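PDB 7P18: 3-oxosteroid 1-dehydrogenase from Sterolibacterium denitrificans, which probably catalyses the FAD-dependent 1-dehydrogenation of 3-oxosteroids, such as cholest-4-en-3-one, to 3-oxo-Delta(1)-steroids. Local coordinates for residues V348-G351 with K352-F356; M370-N373 with H374-G378; G436-Q439 with S440-N444. All coordinates share one frame; numbering follows the deposited sequence.

Contact 1 of 3, residues V348-G351 with K352-F356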
loop_
_atom_site.group_PDB
_atom_site.type_symbol
_atom_site.label_atom_id
_atom_site.label_comp_id
_atom_site.label_asym_id
_atom_site.label_seq_id
_atom_site.Cartn_x
_atom_site.Cartn_y
_atom_site.Cartn_z
ATOM N N VAL A 348 12.374 -18.652 1.171
ATOM C CA VAL A 348 11.492 -18.717 -0.023
ATOM C C VAL A 348 12.200 -19.527 -1.080
ATOM O O VAL A 348 13.342 -19.218 -1.404
ATOM C CB VAL A 348 11.130 -17.294 -0.496
ATOM C CG1 VAL A 348 10.457 -17.311 -1.860
ATOM C CG2 VAL A 348 10.252 -16.643 0.571
ATOM N N VAL A 349 11.486 -20.500 -1.659
ATOM C CA VAL A 349 12.045 -21.372 -2.717
ATOM C C VAL A 349 11.075 -21.440 -3.890
ATOM O O VAL A 349 9.858 -21.229 -3.700
ATOM C CB VAL A 349 12.357 -22.786 -2.183
ATOM C CG1 VAL A 349 13.411 -22.709 -1.084
ATOM C CG2 VAL A 349 11.084 -23.499 -1.721
ATOM N N ASN A 350 11.650 -21.735 -5.052
ATOM C CA ASN A 350 10.925 -22.110 -6.298
ATOM C C ASN A 350 10.652 -23.618 -6.267
ATOM O O ASN A 350 10.906 -24.262 -5.228
ATOM C CB ASN A 350 11.690 -21.665 -7.554
ATOM C CG ASN A 350 13.060 -22.287 -7.704
ATOM O OD1 ASN A 350 13.349 -23.321 -7.108
ATOM N ND2 ASN A 350 13.909 -21.703 -8.531
ATOM N N GLY A 351 10.106 -24.164 -7.352
ATOM C CA GLY A 351 9.704 -25.579 -7.428
ATOM C C GLY A 351 10.901 -26.513 -7.433
ATOM O O GLY A 351 10.716 -27.704 -7.124
ATOM N N LYS A 352 12.082 -26.007 -7.767
ATOM C CA LYS A 352 13.365 -26.754 -7.686
ATOM C C LYS A 352 13.920 -26.730 -6.256
ATOM O O LYS A 352 15.042 -27.227 -6.065
ATOM C CB LYS A 352 14.343 -26.148 -8.688
ATOM C CG LYS A 352 13.918 -26.347 -10.136
ATOM C CD LYS A 352 14.783 -25.588 -11.130
ATOM C CE LYS A 352 14.607 -26.082 -12.550
ATOM N NZ LYS A 352 15.570 -25.424 -13.462
ATOM N N GLY A 353 13.183 -26.145 -5.308
ATOM C CA GLY A 353 13.602 -25.976 -3.897
ATOM C C GLY A 353 14.782 -25.022 -3.704
ATOM O O GLY A 353 15.438 -25.075 -2.646
ATOM N N GLN A 354 15.046 -24.146 -4.661
ATOM C CA GLN A 354 16.200 -23.212 -4.583
ATOM C C GLN A 354 15.696 -21.833 -4.151
ATOM O O GLN A 354 14.587 -21.416 -4.610
ATOM C CB GLN A 354 16.910 -23.058 -5.929
ATOM C CG GLN A 354 17.312 -24.355 -6.629
ATOM C CD GLN A 354 17.481 -24.058 -8.110
ATOM O OE1 GLN A 354 16.682 -23.355 -8.749
ATOM N NE2 GLN A 354 18.535 -24.588 -8.693
ATOM N N ARG A 355 16.506 -21.112 -3.376
ATOM C CA ARG A 355 16.263 -19.677 -3.077
ATOM C C ARG A 355 16.589 -18.834 -4.307
ATOM O O ARG A 355 17.497 -19.220 -5.073
ATOM C CB ARG A 355 17.073 -19.225 -1.855
ATOM C CG ARG A 355 16.601 -19.857 -0.555
ATOM C CD ARG A 355 17.513 -19.464 0.603
ATOM N NE ARG A 355 17.490 -18.028 0.861
ATOM C CZ ARG A 355 18.554 -17.228 0.937
ATOM N NH1 ARG A 355 19.779 -17.699 0.782
ATOM N NH2 ARG A 355 18.383 -15.929 1.160
ATOM N N PHE A 356 15.922 -17.682 -4.485
ATOM C CA PHE A 356 16.164 -16.800 -5.667
ATOM C C PHE A 356 16.123 -15.320 -5.288
ATOM O O PHE A 356 16.444 -14.460 -6.182
ATOM C CB PHE A 356 15.166 -17.075 -6.789
ATOM C CG PHE A 356 13.718 -16.943 -6.427
ATOM C CD1 PHE A 356 13.074 -15.739 -6.544
ATOM C CD2 PHE A 356 13.001 -18.027 -5.938
ATOM C CE1 PHE A 356 11.746 -15.616 -6.182
ATOM C CE2 PHE A 356 11.683 -17.904 -5.553
ATOM C CZ PHE A 356 11.049 -16.685 -5.675
HETATM O O HOH W 1 14.592 -16.963 -2.099
#
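Asn350 and Gln354 face each other across the turn in which the chain leaves strand 347-349 and doubles back. The backbone forms a type I beta turn from Asn350 to Gly353, closed by Gly353 N to Asn350 O (3.0 Å). Gly353, at its last position, has positive phi, and Asn350 N donates to Gln354 O, as in a type I turn followed by a G1 bulge. Asn350 CG lies between its own backbone N and carbonyl carbon (chi1 61°), which folds the amide back over the turn. Asn350 OD1 takes Gln354 N at 3.1 Å, from well above the carbonyl plane, and more weakly Lys352 N at 3.0 Å. On the other branch, Asn350 ND2 reaches Gln354 OE1 at 3.2 Å in a nearly straight bond (168°) on a lone pair of that oxygen, although the two amide planes are 37° apart. ND2 also bonds Asn373 of helix 363-377.

Packing is tight on the strand side, where Val348 CG1 meets Phe356 CZ at 3.9 Å and Val349 CG1 rests on Gly353 O at 3.5 Å. The edge of the Phe356 ring comes up to Asn350 N. The outer side is looser: Lys352 extends away into solvent, and Gln354 is also exposed. A water links the two arms of the turn, from Val348 O to Phe356 N, accepting from the nitrogen at 2.8 Å. Arg355 NH2 makes salt bridges with Glu359 and Asp453.

With an alanine here in place of Asn350, Gln354 N would probably lose its side-chain acceptor and Gln354 OE1 this donor, and the glutamine amide would be freer to turn. A single amide, using both its oxygen and its nitrogen, thus ties the turn together and fixes it to the neighbouring helix.

Contact 2 of 3, residues M370-N373 with H374-G378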
loop_
_atom_site.group_PDB
_atom_site.type_symbol
_atom_site.label_atom_id
_atom_site.label_comp_id
_atom_site.label_asym_id
_atom_site.label_seq_id
_atom_site.Cartn_x
_atom_site.Cartn_y
_atom_site.Cartn_z
ATOM N N MET A 370 10.149 -12.757 -8.336
ATOM C CA MET A 370 9.314 -13.986 -8.587
ATOM C C MET A 370 9.148 -14.144 -10.113
ATOM O O MET A 370 9.415 -15.235 -10.651
ATOM C CB MET A 370 7.949 -13.895 -7.912
ATOM C CG MET A 370 8.005 -13.958 -6.390
ATOM S SD MET A 370 6.457 -13.696 -5.623
ATOM C CE MET A 370 5.503 -15.125 -6.148
ATOM N N TYR A 371 8.814 -13.063 -10.806
ATOM C CA TYR A 371 8.646 -13.086 -12.291
ATOM C C TYR A 371 9.989 -13.371 -12.942
ATOM O O TYR A 371 10.059 -14.154 -13.916
ATOM C CB TYR A 371 7.965 -11.821 -12.804
ATOM C CG TYR A 371 6.471 -11.805 -12.630
ATOM C CD1 TYR A 371 5.640 -12.595 -13.422
ATOM C CD2 TYR A 371 5.869 -11.055 -11.636
ATOM C CE1 TYR A 371 4.263 -12.586 -13.258
ATOM C CE2 TYR A 371 4.501 -11.019 -11.468
ATOM C CZ TYR A 371 3.692 -11.824 -12.258
ATOM O OH TYR A 371 2.357 -11.764 -12.079
ATOM N N GLU A 372 11.062 -12.774 -12.450
ATOM C CA GLU A 372 12.398 -12.959 -13.055
ATOM C C GLU A 372 12.803 -14.427 -12.921
ATOM O O GLU A 372 13.273 -15.022 -13.937
ATOM C CB GLU A 372 13.431 -12.028 -12.421
ATOM C CG GLU A 372 14.728 -11.954 -13.186
ATOM C CD GLU A 372 15.700 -13.106 -13.011
ATOM O OE1 GLU A 372 15.573 -13.856 -11.991
ATOM O OE2 GLU A 372 16.591 -13.262 -13.907
ATOM N N ASN A 373 12.641 -15.033 -11.742
ATOM C CA ASN A 373 13.017 -16.466 -11.577
ATOM C C ASN A 373 12.030 -17.377 -12.339
ATOM O O ASN A 373 12.482 -18.394 -12.867
ATOM C CB ASN A 373 13.113 -16.880 -10.122
ATOM C CG ASN A 373 13.700 -18.267 -10.015
ATOM O OD1 ASN A 373 12.968 -19.226 -9.846
ATOM N ND2 ASN A 373 15.005 -18.363 -10.178
ATOM N N HIS A 374 10.757 -17.032 -12.419
ATOM C CA HIS A 374 9.714 -17.862 -13.084
ATOM C C HIS A 374 10.077 -18.025 -14.566
ATOM O O HIS A 374 9.878 -19.110 -15.093
ATOM C CB HIS A 374 8.334 -17.275 -12.854
ATOM C CG HIS A 374 7.227 -18.137 -13.320
ATOM N ND1 HIS A 374 6.919 -19.321 -12.688
ATOM C CD2 HIS A 374 6.360 -18.008 -14.342
ATOM C CE1 HIS A 374 5.913 -19.891 -13.303
ATOM N NE2 HIS A 374 5.521 -19.106 -14.296
ATOM N N ALA A 375 10.687 -17.004 -15.167
ATOM C CA ALA A 375 11.075 -16.997 -16.594
ATOM C C ALA A 375 12.235 -17.976 -16.799
ATOM O O ALA A 375 12.285 -18.554 -17.870
ATOM C CB ALA A 375 11.415 -15.590 -17.047
ATOM N N ARG A 376 13.080 -18.201 -15.792
ATOM C CA ARG A 376 14.193 -19.179 -15.863
ATOM C C ARG A 376 13.755 -20.578 -15.437
ATOM O O ARG A 376 14.199 -21.541 -16.083
ATOM C CB ARG A 376 15.322 -18.806 -14.909
ATOM C CG ARG A 376 15.944 -17.456 -15.192
ATOM C CD ARG A 376 17.015 -17.155 -14.157
ATOM N NE ARG A 376 17.646 -15.898 -14.521
ATOM C CZ ARG A 376 18.598 -15.759 -15.438
ATOM N NH1 ARG A 376 19.081 -16.819 -16.070
ATOM N NH2 ARG A 376 19.080 -14.555 -15.702
ATOM N N SER A 377 13.021 -20.696 -14.331
ATOM C CA SER A 377 12.775 -21.974 -13.612
ATOM C C SER A 377 11.436 -22.578 -14.041
ATOM O O SER A 377 11.276 -23.811 -13.899
ATOM C CB SER A 377 12.801 -21.781 -12.102
ATOM O OG SER A 377 11.560 -21.241 -11.610
ATOM N N GLY A 378 10.483 -21.736 -14.432
ATOM C CA GLY A 378 9.086 -22.134 -14.675
ATOM C C GLY A 378 8.300 -22.440 -13.432
ATOM O O GLY A 378 7.202 -22.919 -13.572
#
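The last two turns of helix 363-377 bring Glu372 against Arg376 and Asn373 against Ser377, each pair one helical turn apart. Main-chain bonds run from His374 N to Met370 O (2.9 Å) and from Ala375 N to Tyr371 O. At the end of the helix Asn373 O takes two donors: Ser377 N at 2.8 Å, nearly in line with the C=O, and Arg376 N from above the carbonyl plane. Gly378, with positive phi, then leaves the helix.

On the exposed face Glu372 bends at chi2 (-78°) and carries its carboxylate to the edge of the Arg376 guanidinium. Glu372 OE2 receives Arg376 NE on its syn side at 2.9 Å, and NH2 only weakly; the two flat groups are turned 44° apart. Tyr371 OH bonds Pro287 O and its ring meets that of Trp322; the buried Met370 packs on Ala493 of strand 486-502. His374 ND1 accepts from Ala380 N just past the helix. Ser377 OG takes the N-H of Ser379 and gives its own proton to Asn373 OD1 at 3.0 Å, from above the plane of that amide.

Contact 3 of 3, residues G436-Q439 with S440-N444; sequences GLKQ and SVELN
Lys438 meets Glu442 through a chain that is extended as far as CE and then bent at chi4 (-71°), which turns NZ toward Glu442 OE2. Glu442 starts from a CG set beside its backbone N and runs straight out from there, and its OE2 takes Lys438 NZ at 3.0 Å in a salt bridge. The ammonium approaches on the syn side, somewhat out of the carboxylate plane, and the aliphatic part of the lysine lies close as well, with CG 3.9 Å from Glu442 OE2. Both residues are exposed.

Gln439 takes another course: it bends at chi2 (71°) and brings its amide across Leu443, NE2 coming within 3.6 Å of Leu443 CG. That is packing against a hydrocarbon branch, with no bond to it.

The buried side of the helix is largely apolar, with two polar groups satisfied by carbonyls: Ser440 OG by Gly353 O and Asn444 ND2 by Ala479 O. Leu437 CD1 touches Val441 CG2 at 4.1 Å, and both side chains also lie on Leu423 of helix 423-430.

Beneath these pairs the main chain is regular, with Ser440 N to Gly436 O, Val441 N to Leu437 O, Glu442 N to Lys438 O and Leu443 N to Gln439 O all at 2.9 Å. A salt bridge on the exposed face and a Leu-Val pair on the buried one, each four residues apart, are characteristic of an amphipathic alpha helix, here helix 434-450.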
loop_
_atom_site.group_PDB
_atom_site.type_symbol
_atom_site.label_atom_id
_atom_site.label_comp_id
_atom_site.label_asym_id
_atom_site.label_seq_id
_atom_site.Cartn_x
_atom_site.Cartn_y
_atom_site.Cartn_z
ATOM N N GLY A 436 16.592 -30.334 -3.450
ATOM C CA GLY A 436 16.837 -28.872 -3.479
ATOM C C GLY A 436 16.485 -28.228 -2.142
ATOM O O GLY A 436 17.305 -27.461 -1.557
ATOM N N LEU A 437 15.288 -28.509 -1.635
ATOM C CA LEU A 437 14.831 -27.887 -0.366
ATOM C C LEU A 437 15.790 -28.290 0.757
ATOM O O LEU A 437 16.144 -27.416 1.592
ATOM C CB LEU A 437 13.398 -28.300 -0.052
ATOM C CG LEU A 437 12.871 -27.823 1.302
ATOM C CD1 LEU A 437 12.953 -26.311 1.416
ATOM C CD2 LEU A 437 11.441 -28.225 1.527
ATOM N N LYS A 438 16.211 -29.553 0.792
ATOM C CA LYS A 438 17.165 -30.030 1.835
ATOM C C LYS A 438 18.461 -29.218 1.730
ATOM O O LYS A 438 18.970 -28.761 2.776
ATOM C CB LYS A 438 17.411 -31.536 1.690
ATOM C CG LYS A 438 18.405 -32.152 2.669
ATOM C CD LYS A 438 18.317 -33.710 2.625
ATOM C CE LYS A 438 19.068 -34.436 3.724
ATOM N NZ LYS A 438 20.536 -34.335 3.535
ATOM N N GLN A 439 18.966 -29.031 0.525
ATOM C CA GLN A 439 20.199 -28.237 0.280
ATOM C C GLN A 439 19.992 -26.795 0.783
ATOM O O GLN A 439 20.874 -26.276 1.513
ATOM C CB GLN A 439 20.589 -28.301 -1.197
ATOM C CG GLN A 439 21.827 -27.471 -1.520
ATOM C CD GLN A 439 23.099 -28.079 -0.960
ATOM O OE1 GLN A 439 23.627 -29.046 -1.509
ATOM N NE2 GLN A 439 23.600 -27.534 0.148
ATOM N N SER A 440 18.838 -26.184 0.490
ATOM C CA SER A 440 18.535 -24.780 0.880
ATOM C C SER A 440 18.473 -24.661 2.400
ATOM O O SER A 440 19.009 -23.652 2.943
ATOM C CB SER A 440 17.274 -24.294 0.196
ATOM O OG SER A 440 17.518 -24.294 -1.196
ATOM N N VAL A 441 17.899 -25.657 3.082
ATOM C CA VAL A 441 17.808 -25.641 4.559
ATOM C C VAL A 441 19.222 -25.804 5.153
ATOM O O VAL A 441 19.540 -25.062 6.106
ATOM C CB VAL A 441 16.806 -26.680 5.087
ATOM C CG1 VAL A 441 16.959 -26.860 6.596
ATOM C CG2 VAL A 441 15.374 -26.298 4.731
ATOM N N GLU A 442 20.028 -26.727 4.620
ATOM C CA GLU A 442 21.435 -26.942 5.095
ATOM C C GLU A 442 22.238 -25.638 4.944
ATOM O O GLU A 442 22.916 -25.246 5.903
ATOM C CB GLU A 442 22.080 -28.108 4.358
ATOM C CG GLU A 442 21.574 -29.455 4.833
ATOM C CD GLU A 442 22.035 -30.663 4.021
ATOM O OE1 GLU A 442 22.581 -30.464 2.899
ATOM O OE2 GLU A 442 21.836 -31.807 4.505
ATOM N N LEU A 443 22.136 -24.955 3.798
ATOM C CA LEU A 443 22.836 -23.655 3.565
ATOM C C LEU A 443 22.339 -22.604 4.564
ATOM O O LEU A 443 23.166 -21.852 5.090
ATOM C CB LEU A 443 22.643 -23.208 2.114
ATOM C CG LEU A 443 23.418 -24.028 1.083
ATOM C CD1 LEU A 443 23.051 -23.637 -0.337
ATOM C CD2 LEU A 443 24.923 -23.879 1.274
ATOM N N ASN A 444 21.032 -22.541 4.804
ATOM C CA ASN A 444 20.427 -21.565 5.740
ATOM C C ASN A 444 21.073 -21.753 7.118
ATOM O O ASN A 444 21.434 -20.754 7.780
ATOM C CB ASN A 444 18.918 -21.769 5.864
ATOM C CG ASN A 444 18.295 -20.945 6.957
ATOM O OD1 ASN A 444 17.997 -19.768 6.734
ATOM N ND2 ASN A 444 18.102 -21.531 8.137
#

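In the fold
Contact 1 stands in the middle, its centre about 10 Å from the centres of both contact 2 and contact 3, and it touches each of them. Toward residues 370-378 the link is Asn350 ND2 to Asn373 OD1 (3.0 Å, a probable hydrogen bond), beside which Phe356 CE1 packs on Met370 CA at 3.8 Å. Toward residues 436-444 it is Ser440 OG to Gly353 O at 2.7 Å, again a probable hydrogen bond. Contacts 2 and 3 do not touch: their nearest atoms are about 11 Å apart. The turn after strand 347-349 therefore joins helices 363-377 and 434-450. All three contacts lie away from the FAD and steroid pockets.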